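Local structure of Phospholipase/Carboxylesterase (Dyadobacter fermentans, 4H0C) at residues Val18-Arg31 with Ile97-Gly110. The protein probably hydrolyses carboxylic esters, perhaps including palmitoyl thioesters on proteins, as an alpha/beta hydrolase of the phospholipase/carboxylesterase family. Numbering follows the deposited sequence.
With CIT (citric acid), chain C.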
ATOM      1  N   VAL A  18      12.588  -2.869 -16.286  1.00 16.99           N
ATOM      2  CA  VAL A  18      11.348  -2.152 -16.558  1.00 16.76           C
ATOM      3  C   VAL A  18      11.012  -2.015 -18.050  1.00 18.15           C
ATOM      4  O   VAL A  18       9.842  -2.040 -18.424  1.00 17.82           O
ATOM      5  CB  VAL A  18      11.282  -0.814 -15.785  1.00 17.65           C
ATOM      6  CG1 VAL A  18      12.197   0.202 -16.429  1.00 18.47           C
ATOM      7  CG2 VAL A  18       9.841  -0.323 -15.679  1.00 18.33           C
ATOM      8  N   GLN A  19      12.045  -1.912 -18.890  1.00 17.84           N
ATOM      9  CA  GLN A  19      11.838  -1.808 -20.328  1.00 17.96           C
ATOM     10  C   GLN A  19      11.186  -3.054 -20.936  1.00 18.30           C
ATOM     11  O   GLN A  19      10.621  -2.985 -22.032  1.00 21.26           O
ATOM     12  CB  GLN A  19      13.151  -1.509 -21.063  1.00 21.49           C
ATOM     13  CG  GLN A  19      13.803  -0.171 -20.715  1.00 23.00           C
ATOM     14  CD  GLN A  19      15.294  -0.149 -21.078  1.00 25.88           C
ATOM     15  OE1 GLN A  19      16.086  -0.934 -20.533  1.00 24.83           O
ATOM     16  NE2 GLN A  19      15.683   0.741 -21.997  1.00 26.77           N
ATOM     17  N   ARG A  20      11.269  -4.191 -20.252  0.60 16.41           N
ATOM     18  CA  ARG A  20      10.708  -5.426 -20.802  0.60 17.32           C
ATOM     19  C   ARG A  20       9.386  -5.801 -20.130  0.60 17.00           C
ATOM     20  O   ARG A  20       8.596  -6.564 -20.685  0.60 18.36           O
ATOM     21  CB  ARG A  20      11.730  -6.569 -20.718  0.60 15.62           C
ATOM     22  CG  ARG A  20      12.893  -6.381 -21.692  0.60 17.72           C
ATOM     23  CD  ARG A  20      13.817  -7.584 -21.885  0.60 21.18           C
ATOM     24  NE  ARG A  20      14.954  -7.158 -22.711  0.60 21.61           N
ATOM     25  CZ  ARG A  20      14.954  -7.135 -24.045  0.60 20.55           C
ATOM     26  NH1 ARG A  20      13.893  -7.538 -24.718  0.60 19.48           N
ATOM     27  NH2 ARG A  20      16.017  -6.690 -24.711  0.60 20.24           N
ATOM     28  N   ALA A  21       9.143  -5.232 -18.951  1.00 16.79           N
ATOM     29  CA  ALA A  21       8.055  -5.677 -18.086  1.00 16.13           C
ATOM     30  C   ALA A  21       6.668  -5.326 -18.620  1.00 19.19           C
ATOM     31  O   ALA A  21       6.444  -4.213 -19.098  1.00 19.78           O
ATOM     32  CB  ALA A  21       8.243  -5.113 -16.692  1.00 15.48           C
ATOM     33  N   LYS A  22       5.769  -6.306 -18.530  0.50 20.28           N
ATOM     34  CA  LYS A  22       4.352  -6.162 -18.838  0.50 20.61           C
ATOM     35  C   LYS A  22       3.610  -5.460 -17.684  0.50 19.11           C
ATOM     36  O   LYS A  22       2.579  -4.818 -17.890  0.50 20.48           O
ATOM     37  CB  LYS A  22       3.733  -7.553 -19.060  0.50 21.80           C
ATOM     38  CG  LYS A  22       4.443  -8.404 -20.108  0.50 23.67           C
ATOM     39  CD  LYS A  22       3.744  -9.735 -20.381  0.50 27.43           C
ATOM     40  CE  LYS A  22       3.978 -10.723 -19.247  0.50 26.02           C
ATOM     41  NZ  LYS A  22       5.400 -11.162 -19.132  0.50 14.26           N
ATOM     42  N   LYS A  23       4.143  -5.597 -16.472  1.00 17.91           N
ATOM     43  CA  LYS A  23       3.470  -5.144 -15.256  1.00 13.73           C
ATOM     44  C   LYS A  23       4.512  -4.602 -14.285  1.00 13.31           C
ATOM     45  O   LYS A  23       5.721  -4.864 -14.442  1.00 13.33           O
ATOM     46  CB  LYS A  23       2.719  -6.318 -14.586  1.00 15.75           C
ATOM     47  CG  LYS A  23       1.743  -7.050 -15.467  1.00 20.29           C
ATOM     48  CD  LYS A  23       1.165  -8.269 -14.770  1.00 21.62           C
ATOM     49  CE  LYS A  23      -0.075  -8.748 -15.520  1.00 26.99           C
ATOM     50  NZ  LYS A  23      -0.573 -10.007 -14.901  1.00 34.47           N
ATOM     51  N   ALA A  24       4.050  -3.854 -13.285  1.00 13.64           N
ATOM     52  CA  ALA A  24       4.934  -3.346 -12.255  1.00 12.16           C
ATOM     53  C   ALA A  24       4.251  -3.434 -10.935  1.00 11.56           C
ATOM     54  O   ALA A  24       3.018  -3.474 -10.875  1.00 12.92           O
ATOM     55  CB  ALA A  24       5.313  -1.902 -12.528  1.00 13.82           C
ATOM     56  N   VAL A  25       5.044  -3.463  -9.876  1.00 11.21           N
ATOM     57  CA  VAL A  25       4.464  -3.454  -8.526  1.00 11.07           C
ATOM     58  C   VAL A  25       5.245  -2.476  -7.660  1.00 11.37           C
ATOM     59  O   VAL A  25       6.490  -2.473  -7.686  1.00 12.58           O
ATOM     60  CB  VAL A  25       4.420  -4.859  -7.868  1.00 11.63           C
ATOM     61  CG1 VAL A  25       5.825  -5.460  -7.693  1.00 11.09           C
ATOM     62  CG2 VAL A  25       3.720  -4.767  -6.507  1.00 12.41           C
ATOM     63  N   VAL A  26       4.512  -1.610  -6.962  1.00 12.04           N
ATOM     64  CA  VAL A  26       5.068  -0.683  -5.997  1.00 11.50           C
ATOM     65  C   VAL A  26       4.925  -1.342  -4.627  1.00 12.39           C
ATOM     66  O   VAL A  26       3.807  -1.617  -4.201  1.00 13.90           O
ATOM     67  CB  VAL A  26       4.301   0.666  -6.022  1.00 11.11           C
ATOM     68  CG1 VAL A  26       4.866   1.588  -4.953  1.00 13.96           C
ATOM     69  CG2 VAL A  26       4.358   1.284  -7.408  1.00 12.84           C
HETATM   70  N   MSE A  27       6.055  -1.616  -3.953  1.00 10.82           N
HETATM   71  CA  MSE A  27       6.054  -2.329  -2.673  1.00 10.42           C
HETATM   72  C   MSE A  27       6.476  -1.369  -1.567  1.00 11.79           C
HETATM   73  O   MSE A  27       7.509  -0.721  -1.672  1.00 13.15           O
HETATM   74  CB  MSE A  27       6.977  -3.557  -2.731  1.00 10.85           C
HETATM   75  CG  MSE A  27       6.665  -4.448  -3.933  1.00 13.88           C
HETATM   76 SE   MSE A  27       7.664  -6.070  -3.891  0.75 17.20          SE
HETATM   77  CE  MSE A  27       6.743  -6.984  -2.444  1.00 20.91           C
ATOM     78  N   LEU A  28       5.678  -1.299  -0.505  1.00 12.26           N
ATOM     79  CA  LEU A  28       5.864  -0.311   0.554  1.00 12.09           C
ATOM     80  C   LEU A  28       6.096  -1.022   1.880  1.00 12.24           C
ATOM     81  O   LEU A  28       5.219  -1.736   2.379  1.00 13.92           O
ATOM     82  CB  LEU A  28       4.666   0.666   0.615  1.00 11.71           C
ATOM     83  CG  LEU A  28       4.387   1.436  -0.705  1.00 12.91           C
ATOM     84  CD1 LEU A  28       3.109   2.253  -0.610  1.00 15.69           C
ATOM     85  CD2 LEU A  28       5.543   2.359  -1.072  1.00 14.75           C
ATOM     86  N   HIS A  29       7.291  -0.817   2.426  1.00 14.50           N
ATOM     87  CA  HIS A  29       7.712  -1.419   3.681  1.00 14.05           C
ATOM     88  C   HIS A  29       7.022  -0.817   4.883  1.00 14.19           C
ATOM     89  O   HIS A  29       6.427   0.285   4.823  1.00 14.06           O
ATOM     90  CB  HIS A  29       9.232  -1.336   3.854  1.00 14.43           C
ATOM     91  CG  HIS A  29       9.771   0.077   4.078  1.00 13.63           C
ATOM     92  ND1 HIS A  29       9.665   0.741   5.274  1.00 15.20           N
ATOM     93  CD2 HIS A  29      10.499   0.911   3.230  1.00 14.13           C
ATOM     94  CE1 HIS A  29      10.281   1.950   5.169  1.00 13.80           C
ATOM     95  NE2 HIS A  29      10.772   2.059   3.912  1.00 14.39           N
ATOM     96  N   GLY A  30       7.127  -1.534   5.991  1.00 16.62           N
ATOM     97  CA  GLY A  30       6.530  -1.102   7.243  1.00 15.38           C
ATOM     98  C   GLY A  30       7.424  -0.229   8.115  1.00 13.69           C
ATOM     99  O   GLY A  30       8.546   0.113   7.738  1.00 17.20           O
ATOM    100  N   ARG A  31       6.915   0.123   9.291  1.00 15.55           N
ATOM    101  CA  ARG A  31       7.633   1.006  10.222  1.00 14.05           C
ATOM    102  C   ARG A  31       8.927   0.346  10.697  1.00 16.40           C
ATOM    103  O   ARG A  31       8.910  -0.800  11.184  1.00 18.63           O
ATOM    104  CB  ARG A  31       6.755   1.370  11.421  1.00 15.95           C
ATOM    105  CG  ARG A  31       7.309   2.505  12.275  1.00 15.52           C
ATOM    106  CD  ARG A  31       6.449   2.721  13.519  1.00 18.00           C
ATOM    107  NE  ARG A  31       5.064   3.036  13.128  1.00 19.23           N
ATOM    108  CZ  ARG A  31       4.613   4.267  12.864  1.00 20.92           C
ATOM    109  NH1 ARG A  31       5.413   5.325  12.984  1.00 20.79           N
ATOM    110  NH2 ARG A  31       3.358   4.442  12.486  1.00 17.91           N
ATOM    111  N   ILE A  97       4.565   1.589 -18.823  1.00 15.92           N
ATOM    112  CA  ILE A  97       3.643   0.651 -18.168  1.00 15.93           C
ATOM    113  C   ILE A  97       2.465   1.469 -17.669  1.00 16.35           C
ATOM    114  O   ILE A  97       2.640   2.322 -16.775  1.00 17.61           O
ATOM    115  CB  ILE A  97       4.323  -0.149 -17.029  1.00 14.31           C
ATOM    116  CG1 ILE A  97       5.451  -1.010 -17.637  1.00 17.31           C
ATOM    117  CG2 ILE A  97       3.298  -0.989 -16.239  1.00 15.98           C
ATOM    118  CD1 ILE A  97       6.321  -1.751 -16.641  1.00 16.97           C
ATOM    119  N   PRO A  98       1.269   1.224 -18.248  1.00 16.48           N
ATOM    120  CA  PRO A  98       0.052   1.963 -17.888  1.00 17.90           C
ATOM    121  C   PRO A  98      -0.423   1.620 -16.479  1.00 17.46           C
ATOM    122  O   PRO A  98      -0.128   0.527 -15.974  1.00 16.81           O
ATOM    123  CB  PRO A  98      -0.964   1.476 -18.922  1.00 22.57           C
ATOM    124  CG  PRO A  98      -0.522   0.099 -19.236  1.00 23.95           C
ATOM    125  CD  PRO A  98       0.985   0.178 -19.249  1.00 20.19           C
ATOM    126  N   ALA A  99      -1.165   2.537 -15.857  1.00 16.35           N
ATOM    127  CA  ALA A  99      -1.599   2.347 -14.455  1.00 13.89           C
ATOM    128  C   ALA A  99      -2.401   1.062 -14.267  1.00 13.44           C
ATOM    129  O   ALA A  99      -2.329   0.436 -13.203  1.00 14.98           O
ATOM    130  CB  ALA A  99      -2.393   3.568 -13.982  1.00 20.89           C
ATOM    131  N   GLU A 100      -3.122   0.631 -15.297  1.00 16.98           N
ATOM    132  CA  GLU A 100      -3.914  -0.599 -15.198  1.00 17.11           C
ATOM    133  C   GLU A 100      -3.084  -1.894 -15.103  1.00 14.65           C
ATOM    134  O   GLU A 100      -3.639  -2.967 -14.799  1.00 15.32           O
ATOM    135  CB  GLU A 100      -4.957  -0.694 -16.320  1.00 21.70           C
ATOM    136  CG  GLU A 100      -4.364  -0.978 -17.679  1.00 24.26           C
ATOM    137  CD  GLU A 100      -5.422  -1.311 -18.702  1.00 36.95           C
ATOM    138  OE1 GLU A 100      -6.634  -1.241 -18.377  1.00 45.97           O
ATOM    139  OE2 GLU A 100      -5.037  -1.651 -19.834  1.00 43.35           O
ATOM    140  N   GLN A 101      -1.766  -1.773 -15.315  1.00 13.84           N
ATOM    141  CA  GLN A 101      -0.813  -2.865 -15.129  1.00 14.70           C
ATOM    142  C   GLN A 101       0.111  -2.579 -13.942  1.00 13.49           C
ATOM    143  O   GLN A 101       1.144  -3.242 -13.797  1.00 14.71           O
ATOM    144  CB  GLN A 101       0.034  -3.082 -16.390  1.00 18.85           C
ATOM    145  CG  GLN A 101      -0.749  -3.505 -17.628  1.00 21.05           C
ATOM    146  CD  GLN A 101      -1.607  -4.736 -17.398  1.00 29.48           C
ATOM    147  OE1 GLN A 101      -1.273  -5.619 -16.603  1.00 30.01           O
ATOM    148  NE2 GLN A 101      -2.724  -4.805 -18.111  1.00 37.04           N
ATOM    149  N   ILE A 102      -0.255  -1.603 -13.098  1.00 14.16           N
ATOM    150  CA  ILE A 102       0.547  -1.274 -11.916  1.00 13.19           C
ATOM    151  C   ILE A 102      -0.183  -1.800 -10.695  1.00 12.27           C
ATOM    152  O   ILE A 102      -1.398  -1.546 -10.515  1.00 14.45           O
ATOM    153  CB  ILE A 102       0.863   0.246 -11.767  1.00 12.98           C
ATOM    154  CG1 ILE A 102       1.680   0.761 -12.961  1.00 14.40           C
ATOM    155  CG2 ILE A 102       1.637   0.492 -10.465  1.00 13.40           C
ATOM    156  CD1 ILE A 102       1.847   2.284 -13.026  1.00 14.76           C
ATOM    157  N   TYR A 103       0.549  -2.574  -9.898  1.00 12.06           N
ATOM    158  CA  TYR A 103       0.048  -3.192  -8.668  1.00  9.60           C
ATOM    159  C   TYR A 103       0.693  -2.523  -7.476  1.00 11.44           C
ATOM    160  O   TYR A 103       1.753  -1.905  -7.612  1.00 12.03           O
ATOM    161  CB  TYR A 103       0.399  -4.678  -8.677  1.00 11.75           C
ATOM    162  CG  TYR A 103      -0.295  -5.451  -9.772  1.00 11.43           C
ATOM    163  CD1 TYR A 103       0.074  -5.291 -11.126  1.00 13.42           C
ATOM    164  CD2 TYR A 103      -1.343  -6.318  -9.475  1.00 13.45           C
ATOM    165  CE1 TYR A 103      -0.570  -6.005 -12.133  1.00 14.06           C
ATOM    166  CE2 TYR A 103      -1.987  -7.034 -10.473  1.00 14.07           C
ATOM    167  CZ  TYR A 103      -1.603  -6.883 -11.798  1.00 16.07           C
ATOM    168  OH  TYR A 103      -2.288  -7.598 -12.772  1.00 21.33           O
ATOM    169  N   PHE A 104       0.044  -2.616  -6.317  1.00 12.80           N
ATOM    170  CA  PHE A 104       0.605  -2.077  -5.071  1.00 12.25           C
ATOM    171  C   PHE A 104       0.548  -3.140  -3.988  1.00 14.24           C
ATOM    172  O   PHE A 104      -0.438  -3.890  -3.891  1.00 13.61           O
ATOM    173  CB  PHE A 104      -0.174  -0.851  -4.567  1.00 12.05           C
ATOM    174  CG  PHE A 104      -0.161   0.318  -5.512  1.00 12.87           C
ATOM    175  CD1 PHE A 104      -0.967   0.321  -6.657  1.00 14.31           C
ATOM    176  CD2 PHE A 104       0.646   1.416  -5.262  1.00 14.92           C
ATOM    177  CE1 PHE A 104      -0.952   1.396  -7.528  1.00 14.89           C
ATOM    178  CE2 PHE A 104       0.652   2.508  -6.142  1.00 15.37           C
ATOM    179  CZ  PHE A 104      -0.138   2.490  -7.279  1.00 16.59           C
ATOM    180  N   ALA A 105       1.603  -3.206  -3.169  1.00 13.00           N
ATOM    181  CA  ALA A 105       1.630  -4.157  -2.059  1.00 12.69           C
ATOM    182  C   ALA A 105       2.303  -3.522  -0.862  1.00 12.42           C
ATOM    183  O   ALA A 105       3.393  -2.967  -0.987  1.00 16.77           O
ATOM    184  CB  ALA A 105       2.331  -5.448  -2.464  1.00 14.83           C
ATOM    185  N   GLY A 106       1.664  -3.576   0.297  1.00 13.85           N
ATOM    186  CA  GLY A 106       2.223  -2.943   1.490  1.00 13.24           C
ATOM    187  C   GLY A 106       1.894  -3.780   2.703  1.00 15.12           C
ATOM    188  O   GLY A 106       0.881  -4.498   2.698  1.00 15.05           O
ATOM    189  N   PHE A 107       2.734  -3.687   3.739  1.00 13.19           N
ATOM    190  CA  PHE A 107       2.434  -4.318   5.025  1.00 14.75           C
ATOM    191  C   PHE A 107       2.398  -3.256   6.090  1.00 13.59           C
ATOM    192  O   PHE A 107       3.302  -2.424   6.157  1.00 15.80           O
ATOM    193  CB  PHE A 107       3.503  -5.373   5.410  1.00 16.40           C
ATOM    194  CG  PHE A 107       3.353  -5.903   6.804  1.00 17.63           C
ATOM    195  CD1 PHE A 107       2.213  -6.627   7.167  1.00 18.72           C
ATOM    196  CD2 PHE A 107       4.333  -5.668   7.760  1.00 18.63           C
ATOM    197  CE1 PHE A 107       2.053  -7.121   8.456  1.00 21.53           C
ATOM    198  CE2 PHE A 107       4.188  -6.170   9.055  1.00 23.62           C
ATOM    199  CZ  PHE A 107       3.049  -6.894   9.407  1.00 22.19           C
ATOM    200  N   SER A 108       1.383  -3.322   6.951  1.00 14.01           N
ATOM    201  CA  SER A 108       1.316  -2.480   8.156  1.00 14.42           C
ATOM    202  C   SER A 108       1.386  -0.981   7.791  1.00 13.77           C
ATOM    203  O   SER A 108       0.540  -0.514   7.033  1.00 14.20           O
ATOM    204  CB  SER A 108       2.351  -2.948   9.208  1.00 17.48           C
ATOM    205  OG  SER A 108       2.030  -2.470  10.504  1.00 20.85           O
ATOM    206  N   GLN A 109       2.386  -0.242   8.273  1.00 14.10           N
ATOM    207  CA  GLN A 109       2.530   1.171   7.915  1.00 11.38           C
ATOM    208  C   GLN A 109       2.509   1.366   6.406  1.00 11.43           C
ATOM    209  O   GLN A 109       1.906   2.337   5.923  1.00 14.19           O
ATOM    210  CB  GLN A 109       3.797   1.778   8.527  1.00 13.51           C
ATOM    211  CG  GLN A 109       3.865   3.301   8.433  1.00 13.37           C
ATOM    212  CD  GLN A 109       5.231   3.843   8.843  1.00 14.98           C
ATOM    213  OE1 GLN A 109       6.259   3.381   8.343  1.00 14.11           O
ATOM    214  NE2 GLN A 109       5.247   4.835   9.750  1.00 15.16           N
ATOM    215  N   GLY A 110       3.164   0.459   5.678  1.00 11.52           N
ATOM    216  CA  GLY A 110       3.142   0.454   4.201  1.00 12.29           C
ATOM    217  C   GLY A 110       1.792   0.138   3.588  1.00 11.76           C
ATOM    218  O   GLY A 110       1.481   0.641   2.499  1.00 13.47           O
TER
HETATM  219  C1  CIT C 301       2.485   0.652  12.979  1.00 29.98           C
HETATM  220  O1  CIT C 301       2.880   1.637  13.624  1.00 33.06           O
HETATM  221  O2  CIT C 301       3.272  -0.072  12.338  1.00 35.64           O
HETATM  222  C2  CIT C 301       1.005   0.338  12.983  1.00 26.21           C
HETATM  223  C3  CIT C 301       0.327   0.939  11.741  1.00 23.91           C
HETATM  224  O7  CIT C 301       0.977   0.481  10.558  1.00 27.71           O
HETATM  225  C4  CIT C 301      -1.144   0.531  11.650  1.00 25.84           C
HETATM  226  C5  CIT C 301      -1.289  -0.797  10.932  1.00 29.58           C
HETATM  227  O3  CIT C 301      -1.738  -0.809   9.756  1.00 27.49           O
HETATM  228  O4  CIT C 301      -0.959  -1.839  11.549  1.00 31.85           O
HETATM  229  C6  CIT C 301       0.424   2.450  11.708  1.00 22.70           C
HETATM  230  O5  CIT C 301       0.897   2.986  10.672  1.00 24.07           O
HETATM  231  O6  CIT C 301       0.001   3.090  12.685  1.00 22.00           O
HETATM  232  O   HOH W   1      -0.763 -10.502 -12.502  1.00 37.89           O
HETATM  233  O   HOH W   2       4.509  -0.917  10.358  1.00 21.69           O
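V18 and A21 meet the CD1 methyl of I97, V18 through CG2 at 3.9 Å; the branched isoleucine also reaches the methyl of A24, so that three small apolar groups gather round the tip of a buried side chain. K23, its side chain stretched out past CG, slants across toward Y103, CD lying 3.9 Å from Y103 CE1, while a water accepts from NZ and also bonds the tyrosine OH. Replacing K23 by an alanine would probably strip away the methylenes that lie against the tyrosine ring and leave the water without its ammonium donor. From A24 to L28 the strands pair in parallel, A24 N giving to Q101 O (3.0 Å) and Y103 N to A24 O (2.8 Å). Beta-branched V26 suits a strand and sets CB 3.8 Å from F104 CD2, the two side chains pointing the same way. At L28, CB rests 3.7 Å from G110 O, and glycine at G110 is needed because a CB would strike L28 O. R31 bends at chi3 (-59°), placing its guanidinium face over Q109 NE2, an amide fixed by S61 and W62, while NE grips citrate O1 (2.6 Å). S108, bonded to H194, follows the strand in a strained turn (phi 57°), consistent with the nucleophile elbow of an alpha/beta hydrolase.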